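Local structure of protein kinase (Staphylococcus aureus subsp. aureus Mu50, 3PY9) at residues A110-A122 with H129-I141. The protein is a membrane Ser/Thr kinase whose extracellular PASTA-repeat region, the part modelled here, probably binds muropeptides of the cell wall. Sequence-based numbering, arbitrary orientation.
Sequences APKGYIANQSVTA and HDSNIKLYESLGI. With EU (europium ion), chain E.
Ser-138 packs against the turn leading into strand 115-118, and its hydroxyl is gripped twice. With OG anti to the backbone N (chi1 178°), it donates to Ala-110 O at 2.7 Å from above the carbonyl plane, and accepts from Gly-140 N, closing an ST turn. Backbone bonds from Gly-113 N to Ser-138 O (2.9 Å) and from Ser-138 N to Tyr-114 O clasp the type II turn Pro-111 to Tyr-114. Next along the antiparallel pair a classic bulge sets Ala-116 and Asn-117 against Tyr-136: Ala-116 N reaches Tyr-136 O at 2.6 Å, whereas Asn-117 N bonds it only weakly. On the buried face, Gln-118 CG lies 3.9 Å from Leu-135 CD2, and Ile-115 and Leu-135 press on Ala-88 of helix 85-93, the sheet-on-helix core of this PASTA domain. The other face is more open to solvent. There Asn-117 packs closely alongside Tyr-136, its amide turned 66° from the ring and ND2 3.3 Å from Tyr-136 CD2, while a water links Tyr-136 OH to Ser-119 OG. Another water joins Lys-112 NZ to Leu-139 O. Ser-119 N to Lys-134 O is the ladder's last backbone bond; Val-120 CG2 still meets Ile-133 CD1 (4.0 Å) before the chains diverge, and Asp-130 and Asn-132 bind europium with Asp-99. A backbone ladder, apolar packing and one hydroxyl bond across thus hold the segments, with waters bridging the polar margins.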
# COMPACT_ATOMS: atom_id res chain seq x y z
N ALA A 110 5.37 -1.32 2.63
CA ALA A 110 6.76 -1.16 3.06
C ALA A 110 7.66 -2.13 2.31
O ALA A 110 7.25 -3.27 2.09
CB ALA A 110 6.89 -1.35 4.57
N PRO A 111 8.87 -1.70 1.92
CA PRO A 111 9.71 -2.63 1.16
C PRO A 111 10.32 -3.75 2.03
O PRO A 111 10.29 -3.65 3.28
CB PRO A 111 10.81 -1.72 0.56
CG PRO A 111 10.39 -0.27 0.90
CD PRO A 111 9.55 -0.41 2.13
N LYS A 112 10.84 -4.79 1.40
CA LYS A 112 11.47 -5.90 2.11
C LYS A 112 12.46 -5.38 3.16
O LYS A 112 13.29 -4.51 2.85
CB LYS A 112 12.20 -6.85 1.16
CG LYS A 112 12.75 -8.07 1.88
CD LYS A 112 13.48 -9.02 0.98
CE LYS A 112 13.83 -10.28 1.77
NZ LYS A 112 13.64 -11.50 0.91
N GLY A 113 12.35 -5.89 4.38
CA GLY A 113 13.22 -5.49 5.50
C GLY A 113 12.73 -4.30 6.32
O GLY A 113 13.38 -3.91 7.31
N TYR A 114 11.60 -3.70 5.92
CA TYR A 114 11.04 -2.53 6.61
C TYR A 114 9.75 -2.89 7.34
O TYR A 114 8.98 -3.73 6.88
CB TYR A 114 10.80 -1.37 5.64
CG TYR A 114 12.06 -0.77 5.05
CD1 TYR A 114 12.93 -1.53 4.29
CD2 TYR A 114 12.38 0.57 5.25
CE1 TYR A 114 14.10 -0.99 3.76
CE2 TYR A 114 13.54 1.13 4.71
CZ TYR A 114 14.39 0.33 3.97
OH TYR A 114 15.52 0.85 3.42
N ILE A 115 9.54 -2.25 8.49
CA ILE A 115 8.38 -2.50 9.34
C ILE A 115 7.05 -2.07 8.70
O ILE A 115 6.85 -0.90 8.39
CB ILE A 115 8.57 -1.82 10.70
CG1 ILE A 115 9.91 -2.24 11.30
CG2 ILE A 115 7.41 -2.14 11.65
CD1 ILE A 115 10.16 -3.72 11.28
N ALA A 116 6.15 -3.04 8.51
CA ALA A 116 4.83 -2.79 7.92
C ALA A 116 3.75 -2.42 8.95
O ALA A 116 2.73 -1.82 8.58
CB ALA A 116 4.38 -4.00 7.11
N ASN A 117 3.96 -2.79 10.21
CA ASN A 117 2.93 -2.67 11.25
C ASN A 117 3.55 -2.79 12.65
O ASN A 117 4.58 -3.47 12.85
CB ASN A 117 1.83 -3.75 11.04
CG ASN A 117 0.57 -3.54 11.92
OD1 ASN A 117 -0.30 -2.72 11.61
ND2 ASN A 117 0.47 -4.31 13.00
N GLN A 118 2.93 -2.07 13.58
CA GLN A 118 3.20 -2.09 15.02
C GLN A 118 2.02 -2.66 15.78
O GLN A 118 0.86 -2.24 15.58
CB GLN A 118 3.31 -0.68 15.54
CG GLN A 118 4.64 -0.10 15.51
CD GLN A 118 4.55 1.40 15.57
OE1 GLN A 118 4.19 1.99 16.61
NE2 GLN A 118 4.84 2.04 14.45
N SER A 119 2.34 -3.57 16.68
CA SER A 119 1.46 -4.09 17.73
C SER A 119 0.76 -2.97 18.48
O SER A 119 -0.44 -3.03 18.71
CB SER A 119 2.34 -4.83 18.75
OG SER A 119 1.78 -6.03 19.15
N VAL A 120 1.54 -1.98 18.90
CA VAL A 120 1.07 -0.94 19.82
C VAL A 120 1.06 0.40 19.07
O VAL A 120 2.08 0.80 18.53
CB VAL A 120 2.00 -0.88 21.08
CG1 VAL A 120 1.62 0.28 22.01
CG2 VAL A 120 1.99 -2.22 21.84
N THR A 121 -0.08 1.07 19.03
CA THR A 121 -0.21 2.22 18.11
C THR A 121 0.56 3.43 18.60
O THR A 121 0.67 3.65 19.80
CB THR A 121 -1.67 2.55 17.74
OG1 THR A 121 -2.36 3.09 18.87
CG2 THR A 121 -2.40 1.28 17.22
N ALA A 122 1.11 4.19 17.66
CA ALA A 122 2.10 5.23 17.93
C ALA A 122 1.65 6.24 18.99
O ALA A 122 0.46 6.52 19.12
CB ALA A 122 2.48 5.93 16.64
N HIS A 129 8.11 -2.78 30.87
CA HIS A 129 8.34 -4.17 31.28
C HIS A 129 7.18 -5.12 30.91
O HIS A 129 6.01 -4.85 31.24
CB HIS A 129 8.69 -4.25 32.78
CG HIS A 129 9.87 -3.41 33.18
ND1 HIS A 129 11.06 -3.40 32.48
CD2 HIS A 129 10.05 -2.57 34.23
CE1 HIS A 129 11.91 -2.57 33.07
NE2 HIS A 129 11.32 -2.05 34.13
N ASP A 130 7.53 -6.23 30.25
CA ASP A 130 6.58 -7.21 29.65
C ASP A 130 5.61 -6.53 28.68
O ASP A 130 4.41 -6.84 28.66
CB ASP A 130 5.85 -8.05 30.72
CG ASP A 130 5.22 -9.35 30.16
OD1 ASP A 130 5.83 -10.01 29.29
OD2 ASP A 130 4.12 -9.72 30.61
N SER A 131 6.14 -5.63 27.87
CA SER A 131 5.35 -4.79 26.96
C SER A 131 4.75 -5.56 25.77
O SER A 131 3.79 -5.09 25.13
CB SER A 131 6.17 -3.59 26.45
OG SER A 131 7.52 -3.95 26.15
N ASN A 132 5.31 -6.74 25.50
CA ASN A 132 4.91 -7.59 24.38
C ASN A 132 4.69 -6.80 23.10
O ASN A 132 3.60 -6.83 22.53
CB ASN A 132 3.63 -8.40 24.71
CG ASN A 132 3.67 -9.04 26.10
OD1 ASN A 132 4.56 -9.82 26.42
ND2 ASN A 132 2.66 -8.73 26.91
N ILE A 133 5.71 -6.07 22.64
CA ILE A 133 5.60 -5.41 21.34
C ILE A 133 5.83 -6.47 20.26
O ILE A 133 6.71 -7.33 20.39
CB ILE A 133 6.63 -4.27 21.08
CG1 ILE A 133 6.88 -3.39 22.32
CG2 ILE A 133 6.22 -3.46 19.85
CD1 ILE A 133 5.90 -2.28 22.53
N LYS A 134 5.00 -6.40 19.22
CA LYS A 134 5.21 -7.19 18.03
C LYS A 134 5.38 -6.26 16.83
O LYS A 134 4.59 -5.32 16.64
CB LYS A 134 4.05 -8.14 17.83
CG LYS A 134 4.32 -9.30 16.91
CD LYS A 134 3.22 -10.33 17.04
CE LYS A 134 3.40 -11.22 18.28
NZ LYS A 134 4.54 -12.19 18.10
N LEU A 135 6.43 -6.49 16.06
CA LEU A 135 6.68 -5.71 14.88
C LEU A 135 6.54 -6.62 13.68
O LEU A 135 6.99 -7.79 13.71
CB LEU A 135 8.09 -5.09 14.91
CG LEU A 135 8.41 -4.01 15.97
CD1 LEU A 135 9.74 -3.36 15.67
CD2 LEU A 135 7.33 -2.92 16.13
N TYR A 136 5.93 -6.09 12.63
CA TYR A 136 5.66 -6.86 11.44
C TYR A 136 6.59 -6.36 10.36
O TYR A 136 6.44 -5.23 9.87
CB TYR A 136 4.20 -6.73 11.03
CG TYR A 136 3.23 -7.35 12.02
CD1 TYR A 136 2.76 -8.64 11.85
CD2 TYR A 136 2.79 -6.64 13.15
CE1 TYR A 136 1.88 -9.21 12.74
CE2 TYR A 136 1.90 -7.20 14.05
CZ TYR A 136 1.45 -8.49 13.84
OH TYR A 136 0.57 -9.07 14.72
N GLU A 137 7.57 -7.19 10.02
CA GLU A 137 8.60 -6.81 9.08
C GLU A 137 8.17 -7.25 7.70
O GLU A 137 7.80 -8.40 7.54
CB GLU A 137 9.91 -7.51 9.45
CG GLU A 137 11.09 -7.13 8.60
CD GLU A 137 12.30 -7.99 8.86
OE1 GLU A 137 12.25 -8.81 9.80
OE2 GLU A 137 13.29 -7.88 8.12
N SER A 138 8.25 -6.35 6.72
CA SER A 138 7.85 -6.68 5.35
C SER A 138 8.82 -7.66 4.67
O SER A 138 10.03 -7.51 4.77
CB SER A 138 7.75 -5.41 4.50
OG SER A 138 7.42 -5.74 3.15
N LEU A 139 8.28 -8.65 3.98
CA LEU A 139 9.08 -9.47 3.09
C LEU A 139 8.95 -8.97 1.65
O LEU A 139 9.31 -9.67 0.72
CB LEU A 139 8.64 -10.94 3.15
CG LEU A 139 8.87 -11.75 4.44
CD1 LEU A 139 8.11 -13.05 4.39
CD2 LEU A 139 10.35 -12.01 4.67
N GLY A 140 8.44 -7.74 1.49
CA GLY A 140 8.04 -7.23 0.17
C GLY A 140 6.77 -7.90 -0.29
O GLY A 140 6.17 -8.70 0.44
N ILE A 141 6.33 -7.59 -1.52
CA ILE A 141 5.15 -8.23 -2.08
C ILE A 141 5.47 -9.67 -2.46
O ILE A 141 6.58 -9.97 -2.90
CB ILE A 141 4.60 -7.46 -3.31
CG1 ILE A 141 4.07 -6.09 -2.85
CG2 ILE A 141 3.49 -8.25 -3.96
CD1 ILE A 141 3.70 -5.12 -3.98
EU EU E . 6.98 -10.52 27.21
O HOH W 1 10.79 -12.11 0.59
O HOH W 2 -0.22 -7.90 17.40